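Local structure of putative esterase (2RAU) at residues Ile15-Lys27 / Asp36-Gly48. The protein is probably a lipase or esterase of the alpha/beta-hydrolase fold and binds calcium ions. Sequence-based numbering, arbitrary orientation. Where two conformers were deposited one is given.
Sequences ILGNDQLIENIWK and DIISLHKVNLIGG
I22, N24 and W26 pair with N44, K42 and L40 as the hydrogen-bonded positions of an antiparallel beta hairpin, the strand axes 4.6 Å apart with their directions at 162°. Each pair closes a two-bond ring, and I46 N to Q20 O adds a further bond beyond the ladder. Strand 37-45 in turn pairs with strand 94-100, so the hairpin lies at the antiparallel end of the mixed sheet, as expected for an alpha/beta-hydrolase fold.

On the face bearing E23, I25, H41 and V43, the extended E23 side chain runs beside H41, whose ND1 donates to E23 OE2 at 2.7 Å, the acceptor only 2° from the imidazole plane. H41 NE2 is hydrogen-bonded to D100, so both ring nitrogens have a carboxylate partner; E23 OE1 forms a salt bridge with K10. I25 CG2 lies over the centre of the H41 ring, 4.3 Å above its plane. A leucine in place of H41 would probably cost E23 OE2 and D100 their imidazole partners, leaving E23 with K10 and D100 with S39. Toward the open end of the hairpin, I15 CD1 meets V43 CG1 at a tight 3.5 Å.

On the other face, K42 CB sits at the W26 ring edge, 3.8 Å from CZ3, while K42 NZ reaches D140 in a salt bridge. N24 ND2 donates to a water that lies 2.6 Å from N44 OD1.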
loop_
_atom_site.group_PDB
_atom_site.type_symbol
_atom_site.label_atom_id
_atom_site.label_comp_id
_atom_site.label_asym_id
_atom_site.label_seq_id
_atom_site.Cartn_x
_atom_site.Cartn_y
_atom_site.Cartn_z
ATOM N N ILE A 15 5.354 -17.535 -8.098
ATOM C CA ILE A 15 5.730 -16.113 -8.121
ATOM C C ILE A 15 7.142 -16.010 -8.709
ATOM O O ILE A 15 8.020 -16.774 -8.342
ATOM C CB ILE A 15 5.614 -15.517 -6.706
ATOM C CG1 ILE A 15 4.137 -15.581 -6.261
ATOM C CG2 ILE A 15 6.241 -14.131 -6.663
ATOM C CD1 ILE A 15 3.816 -15.120 -4.835
ATOM N N LEU A 16 7.331 -15.121 -9.662
ATOM C CA LEU A 16 8.642 -14.973 -10.293
ATOM C C LEU A 16 9.711 -14.746 -9.248
ATOM O O LEU A 16 9.531 -13.951 -8.321
ATOM C CB LEU A 16 8.656 -13.860 -11.328
ATOM C CG LEU A 16 8.726 -12.373 -10.952
ATOM C CD1 LEU A 16 9.109 -11.508 -12.189
ATOM C CD2 LEU A 16 7.427 -11.868 -10.253
ATOM N N GLY A 17 10.803 -15.506 -9.383
ATOM C CA GLY A 17 11.943 -15.436 -8.475
ATOM C C GLY A 17 11.731 -16.059 -7.119
ATOM O O GLY A 17 12.626 -16.035 -6.284
ATOM N N ASN A 18 10.537 -16.614 -6.894
ATOM C CA ASN A 18 10.157 -17.149 -5.594
ATOM C C ASN A 18 9.297 -18.348 -5.845
ATOM O O ASN A 18 8.115 -18.360 -5.519
ATOM C CB ASN A 18 9.386 -16.093 -4.808
ATOM C CG ASN A 18 10.222 -14.880 -4.481
ATOM O OD1 ASN A 18 10.873 -14.873 -3.452
ATOM N ND2 ASN A 18 10.257 -13.864 -5.386
ATOM N N ASP A 19 9.888 -19.413 -6.375
ATOM C CA ASP A 19 9.052 -20.530 -6.826
ATOM C C ASP A 19 8.531 -21.485 -5.723
ATOM O O ASP A 19 7.796 -22.431 -6.015
ATOM C CB ASP A 19 9.742 -21.313 -7.941
ATOM C CG ASP A 19 11.009 -21.943 -7.503
ATOM O OD1 ASP A 19 11.186 -22.211 -6.289
ATOM O OD2 ASP A 19 11.864 -22.145 -8.394
ATOM N N GLN A 20 8.914 -21.242 -4.470
ATOM C CA GLN A 20 8.295 -21.932 -3.352
ATOM C C GLN A 20 6.982 -21.279 -2.921
ATOM O O GLN A 20 6.233 -21.816 -2.070
ATOM C CB GLN A 20 9.288 -22.004 -2.184
ATOM C CG GLN A 20 10.415 -23.067 -2.465
ATOM C CD GLN A 20 9.843 -24.389 -3.142
ATOM O OE1 GLN A 20 9.873 -24.539 -4.386
ATOM N NE2 GLN A 20 9.281 -25.300 -2.323
ATOM N N LEU A 21 6.721 -20.109 -3.475
ATOM C CA LEU A 21 5.516 -19.336 -3.153
ATOM C C LEU A 21 4.531 -19.363 -4.300
ATOM O O LEU A 21 4.907 -19.291 -5.481
ATOM C CB LEU A 21 5.852 -17.888 -2.814
ATOM C CG LEU A 21 6.740 -17.665 -1.602
ATOM C CD1 LEU A 21 7.007 -16.171 -1.460
ATOM C CD2 LEU A 21 6.131 -18.290 -0.343
ATOM N N ILE A 22 3.246 -19.495 -3.990
ATOM C CA ILE A 22 2.259 -19.506 -5.062
ATOM C C ILE A 22 1.203 -18.416 -4.817
ATOM O O ILE A 22 0.936 -18.010 -3.675
ATOM C CB ILE A 22 1.686 -20.952 -5.346
ATOM C CG1 ILE A 22 0.715 -21.354 -4.266
ATOM C CG2 ILE A 22 2.844 -22.022 -5.535
ATOM C CD1 ILE A 22 -0.709 -20.903 -4.526
ATOM N N GLU A 23 0.670 -17.905 -5.921
ATOM C CA GLU A 23 -0.320 -16.839 -5.928
ATOM C C GLU A 23 -1.660 -17.288 -6.513
ATOM O O GLU A 23 -1.718 -18.018 -7.477
ATOM C CB GLU A 23 0.246 -15.686 -6.758
ATOM C CG GLU A 23 -0.543 -14.400 -6.708
ATOM C CD GLU A 23 -0.002 -13.300 -7.612
ATOM O OE1 GLU A 23 0.729 -13.590 -8.602
ATOM O OE2 GLU A 23 -0.342 -12.133 -7.346
ATOM N N ASN A 24 -2.740 -16.832 -5.879
ATOM C CA ASN A 24 -4.085 -16.945 -6.391
ATOM C C ASN A 24 -4.653 -15.535 -6.476
ATOM O O ASN A 24 -4.357 -14.704 -5.639
ATOM C CB ASN A 24 -4.921 -17.852 -5.504
ATOM C CG ASN A 24 -4.518 -19.313 -5.667
ATOM O OD1 ASN A 24 -4.941 -19.947 -6.596
ATOM N ND2 ASN A 24 -3.597 -19.795 -4.830
ATOM N N ILE A 25 -5.417 -15.262 -7.518
ATOM C CA ILE A 25 -6.063 -13.966 -7.684
ATOM C C ILE A 25 -7.550 -14.180 -8.047
ATOM O O ILE A 25 -7.878 -14.972 -8.920
ATOM C CB ILE A 25 -5.435 -13.093 -8.783
ATOM C CG1 ILE A 25 -3.912 -12.971 -8.617
ATOM C CG2 ILE A 25 -6.062 -11.745 -8.791
ATOM C CD1 ILE A 25 -3.226 -12.224 -9.738
ATOM N N TRP A 26 -8.401 -13.432 -7.361
ATOM C CA TRP A 26 -9.818 -13.376 -7.644
ATOM C C TRP A 26 -10.191 -11.954 -7.892
ATOM O O TRP A 26 -9.610 -11.035 -7.344
ATOM C CB TRP A 26 -10.646 -13.861 -6.471
ATOM C CG TRP A 26 -10.412 -15.252 -6.038
ATOM C CD1 TRP A 26 -11.142 -16.342 -6.372
ATOM C CD2 TRP A 26 -9.396 -15.711 -5.138
ATOM N NE1 TRP A 26 -10.663 -17.448 -5.731
ATOM C CE2 TRP A 26 -9.585 -17.096 -4.975
ATOM C CE3 TRP A 26 -8.381 -15.083 -4.428
ATOM C CZ2 TRP A 26 -8.790 -17.865 -4.164
ATOM C CZ3 TRP A 26 -7.593 -15.851 -3.610
ATOM C CH2 TRP A 26 -7.804 -17.235 -3.484
ATOM N N LYS A 27 -11.248 -11.801 -8.659
ATOM C CA LYS A 27 -11.780 -10.505 -9.041
ATOM C C LYS A 27 -13.295 -10.426 -8.754
ATOM O O LYS A 27 -14.028 -11.430 -8.905
ATOM C CB LYS A 27 -11.569 -10.417 -10.530
ATOM C CG LYS A 27 -11.895 -9.175 -11.160
ATOM C CD LYS A 27 -11.662 -9.320 -12.689
ATOM C CE LYS A 27 -10.519 -8.545 -13.131
ATOM N NZ LYS A 27 -10.531 -8.408 -14.636
ATOM N N ASP A 36 -15.369 -0.088 -11.970
ATOM C CA ASP A 36 -15.627 -0.393 -10.579
ATOM C C ASP A 36 -15.460 -1.885 -10.389
ATOM O O ASP A 36 -16.426 -2.631 -10.497
ATOM C CB ASP A 36 -17.021 0.094 -10.158
ATOM C CG ASP A 36 -17.069 1.587 -10.056
ATOM O OD1 ASP A 36 -16.517 2.063 -9.076
ATOM O OD2 ASP A 36 -17.583 2.295 -10.951
ATOM N N ILE A 37 -14.217 -2.284 -10.144
ATOM C CA ILE A 37 -13.769 -3.696 -9.982
ATOM C C ILE A 37 -12.770 -3.668 -8.872
ATOM O O ILE A 37 -12.018 -2.691 -8.737
ATOM C CB ILE A 37 -13.055 -4.242 -11.261
ATOM C CG1 ILE A 37 -13.974 -4.095 -12.471
ATOM C CG2 ILE A 37 -12.571 -5.768 -11.086
ATOM C CD1 ILE A 37 -13.323 -4.560 -13.761
ATOM N N ILE A 38 -12.737 -4.740 -8.079
ATOM C CA ILE A 38 -11.674 -4.956 -7.056
ATOM C C ILE A 38 -11.114 -6.355 -7.242
ATOM O O ILE A 38 -11.729 -7.196 -7.916
ATOM C CB ILE A 38 -12.099 -4.706 -5.588
ATOM C CG1 ILE A 38 -13.253 -5.649 -5.193
ATOM C CG2 ILE A 38 -12.504 -3.269 -5.416
ATOM C CD1 ILE A 38 -13.671 -5.539 -3.712
ATOM N N SER A 39 -9.892 -6.567 -6.783
ATOM C CA SER A 39 -9.339 -7.890 -6.803
ATOM C C SER A 39 -8.585 -8.225 -5.526
ATOM O O SER A 39 -8.303 -7.375 -4.699
ATOM C CB SER A 39 -8.550 -8.191 -8.093
ATOM O OG SER A 39 -7.838 -7.064 -8.565
ATOM N N LEU A 40 -8.315 -9.511 -5.351
ATOM C CA LEU A 40 -7.743 -10.026 -4.139
ATOM C C LEU A 40 -6.649 -11.012 -4.483
ATOM O O LEU A 40 -6.861 -11.865 -5.342
ATOM C CB LEU A 40 -8.832 -10.761 -3.357
ATOM C CG LEU A 40 -8.526 -11.553 -2.120
ATOM C CD1 LEU A 40 -7.815 -10.575 -1.231
ATOM C CD2 LEU A 40 -9.866 -12.018 -1.510
ATOM N N HIS A 41 -5.471 -10.859 -3.868
ATOM C CA HIS A 41 -4.352 -11.789 -4.067
ATOM C C HIS A 41 -4.126 -12.549 -2.806
ATOM O O HIS A 41 -4.196 -12.004 -1.750
ATOM C CB HIS A 41 -3.029 -11.060 -4.398
ATOM C CG HIS A 41 -3.096 -10.186 -5.625
ATOM N ND1 HIS A 41 -2.250 -10.349 -6.704
ATOM C CD2 HIS A 41 -3.876 -9.122 -5.916
ATOM C CE1 HIS A 41 -2.546 -9.449 -7.629
ATOM N NE2 HIS A 41 -3.518 -8.676 -7.170
ATOM N N LYS A 42 -3.846 -13.834 -2.938
ATOM C CA LYS A 42 -3.413 -14.666 -1.829
ATOM C C LYS A 42 -2.018 -15.205 -2.179
ATOM O O LYS A 42 -1.763 -15.624 -3.324
ATOM C CB LYS A 42 -4.364 -15.853 -1.622
ATOM C CG LYS A 42 -4.023 -16.748 -0.423
ATOM C CD LYS A 42 -4.892 -17.962 -0.392
ATOM C CE LYS A 42 -4.607 -18.852 0.796
ATOM N NZ LYS A 42 -5.575 -19.954 0.798
ATOM N N VAL A 43 -1.124 -15.172 -1.200
ATOM C CA VAL A 43 0.191 -15.788 -1.342
ATOM C C VAL A 43 0.418 -16.768 -0.194
ATOM O O VAL A 43 0.171 -16.459 0.955
ATOM C CB VAL A 43 1.327 -14.727 -1.381
ATOM C CG1 VAL A 43 2.761 -15.363 -1.516
ATOM C CG2 VAL A 43 1.044 -13.675 -2.513
ATOM N N ASN A 44 0.918 -17.949 -0.539
ATOM C CA ASN A 44 1.276 -18.962 0.442
ATOM C C ASN A 44 2.361 -19.853 -0.115
ATOM O O ASN A 44 2.609 -19.887 -1.311
ATOM C CB ASN A 44 0.062 -19.788 0.938
ATOM C CG ASN A 44 -0.741 -20.458 -0.187
ATOM O OD1 ASN A 44 -1.740 -19.928 -0.626
ATOM N ND2 ASN A 44 -0.309 -21.596 -0.629
ATOM N N LEU A 45 2.974 -20.599 0.778
ATOM C CA LEU A 45 3.927 -21.622 0.436
ATOM C C LEU A 45 3.239 -22.753 -0.294
ATOM O O LEU A 45 2.068 -23.038 -0.036
ATOM C CB LEU A 45 4.496 -22.219 1.722
ATOM C CG LEU A 45 5.690 -21.625 2.404
ATOM C CD1 LEU A 45 5.910 -22.391 3.701
ATOM C CD2 LEU A 45 6.950 -21.710 1.524
ATOM N N ILE A 46 3.961 -23.390 -1.214
ATOM C CA ILE A 46 3.489 -24.576 -1.896
ATOM C C ILE A 46 3.088 -25.548 -0.787
ATOM O O ILE A 46 3.789 -25.712 0.217
ATOM C CB ILE A 46 4.571 -25.238 -2.794
ATOM C CG1 ILE A 46 4.829 -24.446 -4.062
ATOM C CG2 ILE A 46 4.124 -26.610 -3.261
ATOM C CD1 ILE A 46 5.990 -25.028 -4.852
ATOM N N GLY A 47 1.940 -26.158 -0.916
ATOM C CA GLY A 47 1.541 -27.072 0.160
ATOM C C GLY A 47 0.788 -26.395 1.293
ATOM O O GLY A 47 0.367 -27.072 2.230
ATOM N N GLY A 48 0.626 -25.066 1.218
ATOM C CA GLY A 48 -0.291 -24.316 2.089
ATOM C C GLY A 48 0.321 -23.505 3.191
ATOM O O GLY A 48 1.379 -23.809 3.695
HETATM O O HOH W 1 -2.125 -18.513 -2.776
#